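PDB 3OKZ: cell envelope-related transcriptional attenuator domain-containing protein from Streptococcus agalactiae, which is of unknown function but, as a LytR/CpsA/Psr family member, may transfer lipid-carried glycopolymers onto the cell wall of this streptococcus. Local coordinates for residues A[44-49]-A[57-62]; A[104-109]-A[269-274]; A[166-171]-A[183-188]; A[61-66]-A[258-263]. All blocks are in the same frame, centred on the assembly; numbering follows the deposited sequence.

Contact 1 (A[44-49]-A[57-62]); sequences SMILVT and TTMTSL
Thr49, Leu62 and Ile46 bury much surface where strands 44-49 and 57-62 pair as the two antiparallel arms of a beta hairpin. At the turn end, Thr49 and Thr58 form a hydrogen-bonded pair: Thr49 N donates to Thr58 O at 3.0 Å. Their hydroxyls face each other on the side of the sheet that also carries Leu47 and Thr60, but the modelled separation is too short to be trusted. Beside them a water gives a proton to Leu47 O and is hydrogen-bonded to both Thr58 OG1 and Thr60 OG1, so it ties the two strands together along this face. At the other end Leu62 N reaches Met45 O at 2.9 Å, and the CB atoms of these two residues lie 4.3 Å apart. On the other face Ile46 sits in a non-hydrogen-bonded pair with Ser61. Its CG2 branch, anti to the backbone N (chi1 of CG1 -48°), leans across to Met59 CB at 3.9 Å, while Ile46 CA approaches Thr60 O at 3.3 Å in a CA-H...O contact. Met45 and Met59 are selenomethionines. Strand 20-28 flanks the hairpin beyond 44-49, with Leu24 against Ile46, and strand 241-252 flanks it beyond 57-62; helix 264-277 covers Leu47 and Thr49, and Arg187 of helix 178-200 makes a weak hydrogen bond to Ser61 on the other face.

Contact 2 (A[104-109]-A[269-274]); sequences LLDINV and AVQNRI
In a layer of helices packed on one face of the central mixed beta sheet, the end of helix 93-105 meets helix 264-277, with Leu105 and Ile107 lying against Ile274 and Leu105 against Gln271. Helix 93-105 stops at Asp106, whose positive phi (63°) turns the chain away so that Ile107 too comes round to the neighbouring helix. Leu105 CD1 meets Ile274 CD1 at 3.9 Å, the two side chains crossing at about a right angle. Ile274 divides its branches between two partners: CD1 takes Leu105, while CG2, anti to the backbone N (chi1 of CG1 -68°), touches Ile107 CD1 at 4.2 Å. Leu47 of strand 41-51 touches both Leu105 and Ile274 from the sheet side, which seats the two helices on the sheet. About one turn earlier than Ile274, Gln271 sends a side chain, extended beyond CG, past Leu105 O, the last carbonyl of helix 93-105. Its aliphatic part runs alongside that oxygen, with Gln271 CB 3.6 Å from Leu105 O. Asp106 directs its carboxylate to the same helix: OD2 forms a salt bridge with Lys275, next in the chain after Ile274, adding a charged tie at the border of the apolar contact. Closest along the aliphatic part of the glutamine is Gln271 CG, 3.2 Å from Leu105 O.

Contact 3 (A[166-171]-A[183-188]); sequences LVYSRM and QKRQRE
Met171 O is gripped by both terminal nitrogens of Arg185: NH1 donates at 2.7 Å, while NH2 adds a weak bond at 3.3 Å. The donor NH1 lies well above the plane of that carbonyl. The same NH1 also donates to Tyr168 O, 3.3 Å away at 158°, so one guanidinium nitrogen spans two carbonyls of the chain leaving helix 162-168. A bend at chi3 (-82°) turns the head group of Arg185 towards them. Over one guanidinium face rests the CE methyl of Met171, a selenomethionine, and NH2 has a salt-bridge partner in Asp175. This buried arginine joins helix 162-168, the loop that follows it and helix 178-200 within the LytR/CpsA/Psr family region. The aliphatic part of Arg185 lies over the Tyr168 ring: CG stands above one face, 3.9 Å from the ring centroid, in a CH-pi contact, while the guanidinium plane is turned 74° from the ring. Tyr168 OH then reaches the Glu188 carboxylate and lies 3.2 Å from Glu188 OE1, a weak and unsettled hydrogen bond, and Glu188 OE2 is further paired with Lys192. Where the two backbones come nearest, Ser169 CB lies 3.9 Å from Gln186 CG. The same Gln186 CG approaches Ser169 O at 3.4 Å.

Contact 4 (A[61-66]-A[258-263]); sequences SLERDV and SYQILT
The chain leaving strand 56-62 folds into a type I beta turn from Glu63 to Val66, closed by the Val66 N to Glu63 O hydrogen bond, and the end of this turn lies against strand 258-261. A single backbone bridge joins Val66 to Gln260. Next to it Gln260 N makes a weak hydrogen bond to Asp65 O, at 3.0 Å and bent to 134°, while Val66 CA approaches Gln260 O at 3.3 Å in a CA-H...O contact. Among the side chains Gln260 has the largest share of the buried surface. Bent at chi2 (-74°), it lays its CG against Asp65 CB at 3.4 Å and against Glu63 CG at 3.5 Å, crossing the glutamate side chain at about a right angle. Its amide turns to other partners: OE1 is hydrogen-bonded to Tyr180 OH, and NE2 weakly to Asp250. Glu63 folds back on its own turn, its OE2 accepting from Asp65 N at 2.9 Å through the anti lone pair, which fixes the carboxylate beside the turn. Further along, Val66 CG1, anti to the backbone N (chi1 165°), meets Leu262 CD1 at 3.7 Å. A single bridge to the outermost strand, 258-261, thus fastens the turn at the end of strand 56-62, where Glu63 and Arg64 face helix 178-200, to the edge of the mixed sheet in this LytR/CpsA/Psr family protein.

In the fold
The centre of contact 1 lies about 5 Å from that of the chain, and the other three contacts each touch it. Contact 2 covers one face of its hairpin, Leu47 CG touching Leu105 CD1 at 3.7 Å. Contact 3 meets the opposite face, its centre about 14 Å from that of contact 1, so helices flank the sheet on both sides; contacts 2 and 3 have centres about 24 Å apart and do not touch. Contact 4 continues contact 1 along the chain through Ser61 and Leu62. Arg64, Arg170 and Asp43 cluster near contacts 3 and 4; this is consistent with the polar pocket that holds the lipid-linked phosphate substrate in relatives, though no ligand marks it here.

Contact 1 (A[44-49]-A[57-62])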
loop_
_atom_site.group_PDB
_atom_site.type_symbol
_atom_site.label_atom_id
_atom_site.label_comp_id
_atom_site.label_asym_id
_atom_site.label_seq_id
_atom_site.Cartn_x
_atom_site.Cartn_y
_atom_site.Cartn_z
ATOM N N SER A 44 -2.980 -4.733 1.804
ATOM C CA SER A 44 -2.621 -3.765 0.784
ATOM C C SER A 44 -1.289 -3.118 1.089
ATOM O O SER A 44 -0.942 -2.900 2.251
ATOM C CB SER A 44 -3.666 -2.668 0.691
ATOM O OG SER A 44 -3.339 -1.790 -0.366
HETATM N N MSE A 45 -0.539 -2.818 0.037
HETATM C CA MSE A 45 0.732 -2.170 0.222
HETATM C C MSE A 45 0.940 -1.153 -0.854
HETATM O O MSE A 45 0.912 -1.483 -2.031
HETATM C CB MSE A 45 1.851 -3.187 0.209
HETATM C CG MSE A 45 2.177 -3.687 1.595
HETATM SE SE MSE A 45 3.731 -4.769 1.562
HETATM C CE MSE A 45 2.925 -6.378 0.861
ATOM N N ILE A 46 1.126 0.095 -0.445
ATOM C CA ILE A 46 1.330 1.169 -1.407
ATOM C C ILE A 46 2.473 2.042 -0.958
ATOM O O ILE A 46 2.481 2.515 0.180
ATOM C CB ILE A 46 0.095 2.081 -1.544
ATOM C CG1 ILE A 46 -1.168 1.247 -1.726
ATOM C CG2 ILE A 46 0.281 3.010 -2.716
ATOM C CD1 ILE A 46 -1.666 0.638 -0.436
ATOM N N LEU A 47 3.437 2.246 -1.851
ATOM C CA LEU A 47 4.582 3.092 -1.558
ATOM C C LEU A 47 4.169 4.480 -2.037
ATOM O O LEU A 47 3.871 4.675 -3.217
ATOM C CB LEU A 47 5.822 2.589 -2.307
ATOM C CG LEU A 47 7.212 3.110 -1.906
ATOM C CD1 LEU A 47 7.491 4.474 -2.548
ATOM C CD2 LEU A 47 7.306 3.180 -0.388
ATOM N N VAL A 48 4.121 5.435 -1.113
ATOM C CA VAL A 48 3.696 6.785 -1.457
ATOM C C VAL A 48 4.833 7.793 -1.444
ATOM O O VAL A 48 5.665 7.791 -0.531
ATOM C CB VAL A 48 2.621 7.300 -0.468
ATOM C CG1 VAL A 48 1.867 8.473 -1.080
ATOM C CG2 VAL A 48 1.673 6.168 -0.078
ATOM N N THR A 49 4.859 8.655 -2.457
ATOM C CA THR A 49 5.865 9.709 -2.546
ATOM C C THR A 49 5.124 11.025 -2.452
ATOM O O THR A 49 4.020 11.150 -2.991
ATOM C CB THR A 49 6.588 9.736 -3.891
ATOM O OG1 THR A 49 5.644 10.042 -4.919
ATOM C CG2 THR A 49 7.244 8.419 -4.180
ATOM N N THR A 57 2.379 14.150 -5.988
ATOM C CA THR A 57 2.311 12.908 -5.232
ATOM C C THR A 57 2.102 11.712 -6.153
ATOM O O THR A 57 1.384 11.800 -7.148
ATOM C CB THR A 57 1.160 12.949 -4.212
ATOM O OG1 THR A 57 1.492 13.863 -3.164
ATOM C CG2 THR A 57 0.904 11.568 -3.624
ATOM N N THR A 58 2.739 10.594 -5.819
ATOM C CA THR A 58 2.591 9.381 -6.611
ATOM C C THR A 58 2.321 8.202 -5.695
ATOM O O THR A 58 2.847 8.136 -4.582
ATOM C CB THR A 58 3.859 9.055 -7.403
ATOM O OG1 THR A 58 4.847 8.503 -6.518
ATOM C CG2 THR A 58 4.403 10.318 -8.076
HETATM N N MSE A 59 1.503 7.272 -6.174
HETATM C CA MSE A 59 1.174 6.075 -5.417
HETATM C C MSE A 59 1.446 4.840 -6.228
HETATM O O MSE A 59 0.887 4.654 -7.311
HETATM C CB MSE A 59 -0.290 6.060 -5.041
HETATM C CG MSE A 59 -0.727 7.216 -4.202
HETATM SE SE MSE A 59 -2.518 6.878 -3.689
HETATM C CE MSE A 59 -2.143 6.024 -1.995
ATOM N N THR A 60 2.298 3.981 -5.696
ATOM C CA THR A 60 2.608 2.746 -6.379
ATOM C C THR A 60 2.159 1.529 -5.554
ATOM O O THR A 60 2.669 1.259 -4.465
ATOM C CB THR A 60 4.109 2.701 -6.721
ATOM O OG1 THR A 60 4.399 3.773 -7.629
ATOM C CG2 THR A 60 4.492 1.384 -7.401
ATOM N N SER A 61 1.160 0.826 -6.082
ATOM C CA SER A 61 0.623 -0.369 -5.444
ATOM C C SER A 61 1.617 -1.503 -5.676
ATOM O O SER A 61 2.196 -1.622 -6.757
ATOM C CB SER A 61 -0.736 -0.725 -6.059
ATOM O OG SER A 61 -1.661 0.353 -5.972
ATOM N N LEU A 62 1.810 -2.344 -4.671
ATOM C CA LEU A 62 2.772 -3.438 -4.782
ATOM C C LEU A 62 2.080 -4.791 -4.742
ATOM O O LEU A 62 1.595 -5.219 -3.696
ATOM C CB LEU A 62 3.792 -3.333 -3.645
ATOM C CG LEU A 62 4.288 -1.901 -3.392
ATOM C CD1 LEU A 62 5.239 -1.846 -2.179
ATOM C CD2 LEU A 62 4.968 -1.393 -4.648
HETATM O O HOH W 1 -2.609 -1.231 -3.441
HETATM O O HOH W 2 4.646 6.013 -5.644
#

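Contact 2 (A[104-109]-A[269-274])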
loop_
_atom_site.group_PDB
_atom_site.type_symbol
_atom_site.label_atom_id
_atom_site.label_comp_id
_atom_site.label_asym_id
_atom_site.label_seq_id
_atom_site.Cartn_x
_atom_site.Cartn_y
_atom_site.Cartn_z
ATOM N N LEU A 104 13.198 -4.435 -1.973
ATOM C CA LEU A 104 12.523 -4.636 -3.247
ATOM C C LEU A 104 12.790 -3.467 -4.192
ATOM O O LEU A 104 13.177 -3.658 -5.346
ATOM C CB LEU A 104 11.015 -4.763 -3.028
ATOM C CG LEU A 104 10.101 -4.391 -4.211
ATOM C CD1 LEU A 104 10.336 -5.330 -5.394
ATOM C CD2 LEU A 104 8.651 -4.441 -3.757
ATOM N N LEU A 105 12.577 -2.254 -3.692
ATOM C CA LEU A 105 12.767 -1.056 -4.494
ATOM C C LEU A 105 14.159 -0.442 -4.454
ATOM O O LEU A 105 14.443 0.462 -5.234
ATOM C CB LEU A 105 11.764 0.004 -4.074
ATOM C CG LEU A 105 10.290 -0.363 -4.190
ATOM C CD1 LEU A 105 9.459 0.776 -3.594
ATOM C CD2 LEU A 105 9.927 -0.608 -5.651
ATOM N N ASP A 106 15.021 -0.916 -3.560
ATOM C CA ASP A 106 16.375 -0.367 -3.447
ATOM C C ASP A 106 16.294 1.096 -3.027
ATOM O O ASP A 106 16.749 1.996 -3.748
ATOM C CB ASP A 106 17.112 -0.458 -4.784
ATOM C CG ASP A 106 18.537 0.040 -4.688
ATOM O OD1 ASP A 106 19.270 -0.459 -3.810
ATOM O OD2 ASP A 106 18.925 0.924 -5.479
ATOM N N ILE A 107 15.708 1.325 -1.856
ATOM C CA ILE A 107 15.529 2.671 -1.335
ATOM C C ILE A 107 15.141 2.612 0.136
ATOM O O ILE A 107 14.606 1.609 0.618
ATOM C CB ILE A 107 14.412 3.407 -2.122
ATOM C CG1 ILE A 107 14.318 4.861 -1.680
ATOM C CG2 ILE A 107 13.070 2.735 -1.878
ATOM C CD1 ILE A 107 13.238 5.632 -2.409
ATOM N N ASN A 108 15.432 3.687 0.854
ATOM C CA ASN A 108 15.073 3.760 2.260
ATOM C C ASN A 108 13.731 4.476 2.324
ATOM O O ASN A 108 13.555 5.587 1.801
ATOM C CB ASN A 108 16.154 4.506 3.052
ATOM C CG ASN A 108 17.403 3.637 3.299
ATOM O OD1 ASN A 108 18.369 4.071 3.937
ATOM N ND2 ASN A 108 17.378 2.403 2.793
ATOM N N VAL A 109 12.771 3.811 2.941
ATOM C CA VAL A 109 11.415 4.342 3.064
ATOM C C VAL A 109 11.239 5.227 4.301
ATOM O O VAL A 109 11.026 4.729 5.401
ATOM C CB VAL A 109 10.395 3.179 3.132
ATOM C CG1 VAL A 109 8.983 3.722 3.152
ATOM C CG2 VAL A 109 10.599 2.249 1.959
ATOM N N ALA A 269 13.160 0.755 -13.896
ATOM C CA ALA A 269 12.400 1.939 -14.273
ATOM C C ALA A 269 11.511 2.472 -13.147
ATOM O O ALA A 269 11.493 3.672 -12.861
ATOM C CB ALA A 269 11.543 1.626 -15.484
ATOM N N VAL A 270 10.767 1.567 -12.524
ATOM C CA VAL A 270 9.855 1.915 -11.444
ATOM C C VAL A 270 10.609 2.450 -10.230
ATOM O O VAL A 270 10.163 3.402 -9.579
ATOM C CB VAL A 270 9.008 0.687 -11.020
ATOM C CG1 VAL A 270 8.018 1.075 -9.939
ATOM C CG2 VAL A 270 8.281 0.119 -12.227
ATOM N N GLN A 271 11.744 1.828 -9.922
ATOM C CA GLN A 271 12.550 2.262 -8.794
ATOM C C GLN A 271 12.931 3.708 -9.062
ATOM O O GLN A 271 12.539 4.616 -8.339
ATOM C CB GLN A 271 13.839 1.434 -8.681
ATOM C CG GLN A 271 13.692 -0.039 -8.301
ATOM C CD GLN A 271 15.046 -0.689 -8.053
ATOM O OE1 GLN A 271 15.136 -1.830 -7.600
ATOM N NE2 GLN A 271 16.109 0.043 -8.355
ATOM N N ASN A 272 13.690 3.903 -10.134
ATOM C CA ASN A 272 14.184 5.216 -10.530
ATOM C C ASN A 272 13.094 6.278 -10.665
ATOM O O ASN A 272 13.329 7.455 -10.385
ATOM C CB ASN A 272 14.985 5.083 -11.834
ATOM C CG ASN A 272 16.226 4.194 -11.675
ATOM O OD1 ASN A 272 16.928 3.918 -12.650
ATOM N ND2 ASN A 272 16.500 3.748 -10.442
ATOM N N ARG A 273 11.907 5.865 -11.095
ATOM C CA ARG A 273 10.785 6.788 -11.234
ATOM C C ARG A 273 10.497 7.298 -9.825
ATOM O O ARG A 273 10.314 8.499 -9.601
ATOM C CB ARG A 273 9.566 6.048 -11.797
ATOM C CG ARG A 273 8.397 6.930 -12.198
ATOM C CD ARG A 273 7.262 6.841 -11.187
ATOM N NE ARG A 273 6.843 5.461 -10.937
ATOM C CZ ARG A 273 6.419 4.612 -11.872
ATOM N NH1 ARG A 273 6.347 4.983 -13.149
ATOM N NH2 ARG A 273 6.069 3.378 -11.529
ATOM N N ILE A 274 10.471 6.371 -8.872
ATOM C CA ILE A 274 10.233 6.718 -7.476
ATOM C C ILE A 274 11.417 7.527 -6.951
ATOM O O ILE A 274 11.229 8.558 -6.302
ATOM C CB ILE A 274 10.059 5.455 -6.607
ATOM C CG1 ILE A 274 8.758 4.747 -6.987
ATOM C CG2 ILE A 274 10.066 5.822 -5.143
ATOM C CD1 ILE A 274 8.374 3.616 -6.044
#

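Contact 3 (A[166-171]-A[183-188])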
loop_
_atom_site.group_PDB
_atom_site.type_symbol
_atom_site.label_atom_id
_atom_site.label_comp_id
_atom_site.label_asym_id
_atom_site.label_seq_id
_atom_site.Cartn_x
_atom_site.Cartn_y
_atom_site.Cartn_z
ATOM N N LEU A 166 -15.138 -0.939 2.116
ATOM C CA LEU A 166 -14.250 -2.064 2.377
ATOM C C LEU A 166 -14.495 -3.139 1.314
ATOM O O LEU A 166 -13.552 -3.613 0.674
ATOM C CB LEU A 166 -14.504 -2.632 3.775
ATOM C CG LEU A 166 -13.777 -3.929 4.149
ATOM C CD1 LEU A 166 -12.289 -3.748 3.980
ATOM C CD2 LEU A 166 -14.091 -4.305 5.583
ATOM N N VAL A 167 -15.765 -3.501 1.120
ATOM C CA VAL A 167 -16.145 -4.513 0.136
ATOM C C VAL A 167 -15.694 -4.108 -1.271
ATOM O O VAL A 167 -15.222 -4.943 -2.046
ATOM C CB VAL A 167 -17.685 -4.761 0.144
ATOM C CG1 VAL A 167 -18.057 -5.833 -0.891
ATOM C CG2 VAL A 167 -18.135 -5.220 1.536
ATOM N N TYR A 168 -15.814 -2.822 -1.587
ATOM C CA TYR A 168 -15.415 -2.314 -2.887
ATOM C C TYR A 168 -13.919 -2.433 -3.149
ATOM O O TYR A 168 -13.489 -2.557 -4.296
ATOM C CB TYR A 168 -15.830 -0.856 -3.012
ATOM C CG TYR A 168 -15.567 -0.233 -4.370
ATOM C CD1 TYR A 168 -16.348 -0.564 -5.473
ATOM C CD2 TYR A 168 -14.555 0.711 -4.539
ATOM C CE1 TYR A 168 -16.137 0.034 -6.700
ATOM C CE2 TYR A 168 -14.333 1.315 -5.775
ATOM C CZ TYR A 168 -15.132 0.974 -6.843
ATOM O OH TYR A 168 -14.946 1.605 -8.048
ATOM N N SER A 169 -13.110 -2.396 -2.100
ATOM C CA SER A 169 -11.667 -2.498 -2.300
ATOM C C SER A 169 -11.096 -3.888 -2.048
ATOM O O SER A 169 -9.881 -4.077 -2.092
ATOM C CB SER A 169 -10.943 -1.483 -1.423
ATOM O OG SER A 169 -11.322 -1.645 -0.075
ATOM N N ARG A 170 -11.958 -4.863 -1.779
ATOM C CA ARG A 170 -11.482 -6.223 -1.564
ATOM C C ARG A 170 -11.880 -7.126 -2.731
ATOM O O ARG A 170 -11.175 -8.076 -3.062
ATOM C CB ARG A 170 -12.059 -6.792 -0.270
ATOM C CG ARG A 170 -11.266 -6.484 0.991
ATOM C CD ARG A 170 -12.044 -6.955 2.212
ATOM N NE ARG A 170 -11.191 -7.183 3.373
ATOM C CZ ARG A 170 -10.192 -8.058 3.402
ATOM N NH1 ARG A 170 -9.917 -8.788 2.328
ATOM N NH2 ARG A 170 -9.470 -8.203 4.505
HETATM N N MSE A 171 -13.017 -6.816 -3.350
HETATM C CA MSE A 171 -13.534 -7.605 -4.464
HETATM C C MSE A 171 -12.403 -7.967 -5.416
HETATM O O MSE A 171 -11.571 -7.131 -5.765
HETATM C CB MSE A 171 -14.638 -6.832 -5.196
HETATM C CG MSE A 171 -15.476 -7.707 -6.125
HETATM SE SE MSE A 171 -14.597 -8.367 -7.761
HETATM C CE MSE A 171 -15.219 -7.014 -8.999
ATOM N N GLN A 183 -6.703 -3.647 -7.039
ATOM C CA GLN A 183 -5.820 -2.573 -6.601
ATOM C C GLN A 183 -6.194 -1.194 -7.121
ATOM O O GLN A 183 -6.046 -0.204 -6.401
ATOM C CB GLN A 183 -4.369 -2.896 -6.951
ATOM C CG GLN A 183 -3.763 -3.869 -5.948
ATOM C CD GLN A 183 -2.393 -4.304 -6.333
ATOM O OE1 GLN A 183 -2.227 -4.991 -7.321
ATOM N NE2 GLN A 183 -1.391 -3.900 -5.564
ATOM N N LYS A 184 -6.690 -1.117 -8.356
ATOM C CA LYS A 184 -7.083 0.181 -8.904
ATOM C C LYS A 184 -8.136 0.686 -7.927
ATOM O O LYS A 184 -8.071 1.805 -7.439
ATOM C CB LYS A 184 -7.681 0.007 -10.307
ATOM C CG LYS A 184 -7.523 1.204 -11.235
ATOM C CD LYS A 184 -6.072 1.406 -11.648
ATOM C CE LYS A 184 -5.886 2.689 -12.471
ATOM N NZ LYS A 184 -4.449 3.019 -12.776
ATOM N N ARG A 185 -9.092 -0.172 -7.609
ATOM C CA ARG A 185 -10.141 0.204 -6.682
ATOM C C ARG A 185 -9.571 0.591 -5.319
ATOM O O ARG A 185 -10.052 1.523 -4.683
ATOM C CB ARG A 185 -11.162 -0.939 -6.543
ATOM C CG ARG A 185 -12.279 -0.907 -7.576
ATOM C CD ARG A 185 -13.134 -2.162 -7.528
ATOM N NE ARG A 185 -12.500 -3.254 -8.261
ATOM C CZ ARG A 185 -12.333 -4.485 -7.788
ATOM N NH1 ARG A 185 -12.760 -4.794 -6.572
ATOM N NH2 ARG A 185 -11.711 -5.396 -8.521
ATOM N N GLN A 186 -8.548 -0.123 -4.867
ATOM C CA GLN A 186 -7.934 0.189 -3.582
ATOM C C GLN A 186 -7.368 1.608 -3.588
ATOM O O GLN A 186 -7.522 2.351 -2.616
ATOM C CB GLN A 186 -6.810 -0.793 -3.283
ATOM C CG GLN A 186 -7.245 -2.044 -2.544
ATOM C CD GLN A 186 -6.070 -2.951 -2.216
ATOM O OE1 GLN A 186 -6.221 -3.959 -1.524
ATOM N NE2 GLN A 186 -4.889 -2.594 -2.719
ATOM N N ARG A 187 -6.714 1.979 -4.689
ATOM C CA ARG A 187 -6.121 3.304 -4.832
ATOM C C ARG A 187 -7.211 4.360 -4.864
ATOM O O ARG A 187 -7.080 5.434 -4.290
ATOM C CB ARG A 187 -5.292 3.376 -6.117
ATOM C CG ARG A 187 -3.990 2.580 -6.102
ATOM C CD ARG A 187 -3.366 2.569 -7.489
ATOM N NE ARG A 187 -3.205 1.215 -8.021
ATOM C CZ ARG A 187 -3.240 0.921 -9.317
ATOM N NH1 ARG A 187 -3.434 1.884 -10.207
ATOM N NH2 ARG A 187 -3.080 -0.331 -9.728
ATOM N N GLU A 188 -8.295 4.036 -5.543
ATOM C CA GLU A 188 -9.423 4.932 -5.656
ATOM C C GLU A 188 -9.946 5.329 -4.290
ATOM O O GLU A 188 -10.061 6.514 -3.983
ATOM C CB GLU A 188 -10.538 4.242 -6.433
ATOM C CG GLU A 188 -11.766 5.078 -6.698
ATOM C CD GLU A 188 -12.784 4.298 -7.495
ATOM O OE1 GLU A 188 -12.350 3.413 -8.270
ATOM O OE2 GLU A 188 -14.001 4.568 -7.355
#

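Contact 4 (A[61-66]-A[258-263])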
loop_
_atom_site.group_PDB
_atom_site.type_symbol
_atom_site.label_atom_id
_atom_site.label_comp_id
_atom_site.label_asym_id
_atom_site.label_seq_id
_atom_site.Cartn_x
_atom_site.Cartn_y
_atom_site.Cartn_z
ATOM N N SER A 61 1.160 0.826 -6.082
ATOM C CA SER A 61 0.623 -0.369 -5.444
ATOM C C SER A 61 1.617 -1.503 -5.676
ATOM O O SER A 61 2.196 -1.622 -6.757
ATOM C CB SER A 61 -0.736 -0.725 -6.059
ATOM O OG SER A 61 -1.661 0.353 -5.972
ATOM N N LEU A 62 1.810 -2.344 -4.671
ATOM C CA LEU A 62 2.772 -3.438 -4.782
ATOM C C LEU A 62 2.080 -4.791 -4.742
ATOM O O LEU A 62 1.595 -5.219 -3.696
ATOM C CB LEU A 62 3.792 -3.333 -3.645
ATOM C CG LEU A 62 4.288 -1.901 -3.392
ATOM C CD1 LEU A 62 5.239 -1.846 -2.179
ATOM C CD2 LEU A 62 4.968 -1.393 -4.648
ATOM N N GLU A 63 2.058 -5.460 -5.895
ATOM C CA GLU A 63 1.419 -6.770 -6.056
ATOM C C GLU A 63 1.834 -7.789 -5.002
ATOM O O GLU A 63 2.987 -8.210 -4.951
ATOM C CB GLU A 63 1.725 -7.326 -7.446
ATOM C CG GLU A 63 1.160 -8.719 -7.681
ATOM C CD GLU A 63 -0.302 -8.822 -7.286
ATOM O OE1 GLU A 63 -1.122 -8.043 -7.822
ATOM O OE2 GLU A 63 -0.633 -9.677 -6.438
ATOM N N ARG A 64 0.876 -8.194 -4.176
ATOM C CA ARG A 64 1.109 -9.158 -3.096
ATOM C C ARG A 64 1.684 -10.500 -3.528
ATOM O O ARG A 64 2.293 -11.201 -2.717
ATOM C CB ARG A 64 -0.198 -9.424 -2.362
ATOM C CG ARG A 64 -1.322 -9.880 -3.298
ATOM C CD ARG A 64 -2.547 -10.315 -2.522
ATOM N NE ARG A 64 -2.920 -9.317 -1.528
ATOM C CZ ARG A 64 -3.950 -9.438 -0.701
ATOM N NH1 ARG A 64 -4.719 -10.520 -0.750
ATOM N NH2 ARG A 64 -4.209 -8.479 0.176
ATOM N N ASP A 65 1.477 -10.866 -4.794
ATOM C CA ASP A 65 1.951 -12.143 -5.325
ATOM C C ASP A 65 3.358 -12.092 -5.934
ATOM O O ASP A 65 3.854 -13.086 -6.459
ATOM C CB ASP A 65 0.940 -12.686 -6.353
ATOM C CG ASP A 65 -0.362 -13.188 -5.702
ATOM O OD1 ASP A 65 -1.347 -13.443 -6.433
ATOM O OD2 ASP A 65 -0.404 -13.340 -4.462
ATOM N N VAL A 66 4.003 -10.935 -5.856
ATOM C CA VAL A 66 5.355 -10.771 -6.387
ATOM C C VAL A 66 6.338 -11.721 -5.693
ATOM O O VAL A 66 6.358 -11.821 -4.463
ATOM C CB VAL A 66 5.816 -9.310 -6.218
ATOM C CG1 VAL A 66 7.311 -9.195 -6.415
ATOM C CG2 VAL A 66 5.096 -8.440 -7.232
ATOM N N SER A 258 0.251 -19.898 -7.861
ATOM C CA SER A 258 0.562 -18.944 -8.919
ATOM C C SER A 258 1.252 -17.690 -8.370
ATOM O O SER A 258 0.839 -17.118 -7.356
ATOM C CB SER A 258 -0.715 -18.554 -9.679
ATOM O OG SER A 258 -1.637 -17.872 -8.849
ATOM N N TYR A 259 2.305 -17.270 -9.064
ATOM C CA TYR A 259 3.096 -16.110 -8.672
ATOM C C TYR A 259 3.138 -14.983 -9.716
ATOM O O TYR A 259 2.520 -15.057 -10.777
ATOM C CB TYR A 259 4.536 -16.554 -8.373
ATOM C CG TYR A 259 4.691 -17.424 -7.147
ATOM C CD1 TYR A 259 4.164 -18.722 -7.097
ATOM C CD2 TYR A 259 5.342 -16.937 -6.019
ATOM C CE1 TYR A 259 4.283 -19.501 -5.944
ATOM C CE2 TYR A 259 5.468 -17.707 -4.868
ATOM C CZ TYR A 259 4.940 -18.982 -4.829
ATOM O OH TYR A 259 5.084 -19.705 -3.668
ATOM N N GLN A 260 3.893 -13.945 -9.381
ATOM C CA GLN A 260 4.104 -12.787 -10.237
ATOM C C GLN A 260 5.620 -12.582 -10.247
ATOM O O GLN A 260 6.229 -12.350 -9.192
ATOM C CB GLN A 260 3.444 -11.543 -9.637
ATOM C CG GLN A 260 1.948 -11.630 -9.396
ATOM C CD GLN A 260 1.141 -11.539 -10.671
ATOM O OE1 GLN A 260 1.433 -10.724 -11.544
ATOM N NE2 GLN A 260 0.108 -12.368 -10.780
ATOM N N ILE A 261 6.232 -12.675 -11.421
ATOM C CA ILE A 261 7.676 -12.494 -11.527
ATOM C C ILE A 261 8.012 -11.259 -12.356
ATOM O O ILE A 261 7.724 -11.193 -13.549
ATOM C CB ILE A 261 8.341 -13.745 -12.138
ATOM C CG1 ILE A 261 7.997 -14.957 -11.269
ATOM C CG2 ILE A 261 9.844 -13.547 -12.251
ATOM C CD1 ILE A 261 8.884 -16.150 -11.469
ATOM N N LEU A 262 8.622 -10.283 -11.693
ATOM C CA LEU A 262 9.006 -9.011 -12.300
ATOM C C LEU A 262 10.203 -9.122 -13.236
ATOM O O LEU A 262 11.087 -9.941 -13.021
ATOM C CB LEU A 262 9.344 -8.009 -11.193
ATOM C CG LEU A 262 8.252 -7.791 -10.152
ATOM C CD1 LEU A 262 8.790 -7.014 -8.987
ATOM C CD2 LEU A 262 7.100 -7.053 -10.792
ATOM N N THR A 263 10.224 -8.298 -14.275
ATOM C CA THR A 263 11.350 -8.295 -15.198
ATOM C C THR A 263 12.339 -7.230 -14.769
ATOM O O THR A 263 11.962 -6.258 -14.104
ATOM C CB THR A 263 10.940 -7.964 -16.642
ATOM O OG1 THR A 263 9.832 -7.052 -16.646
ATOM C CG2 THR A 263 10.595 -9.228 -17.378
#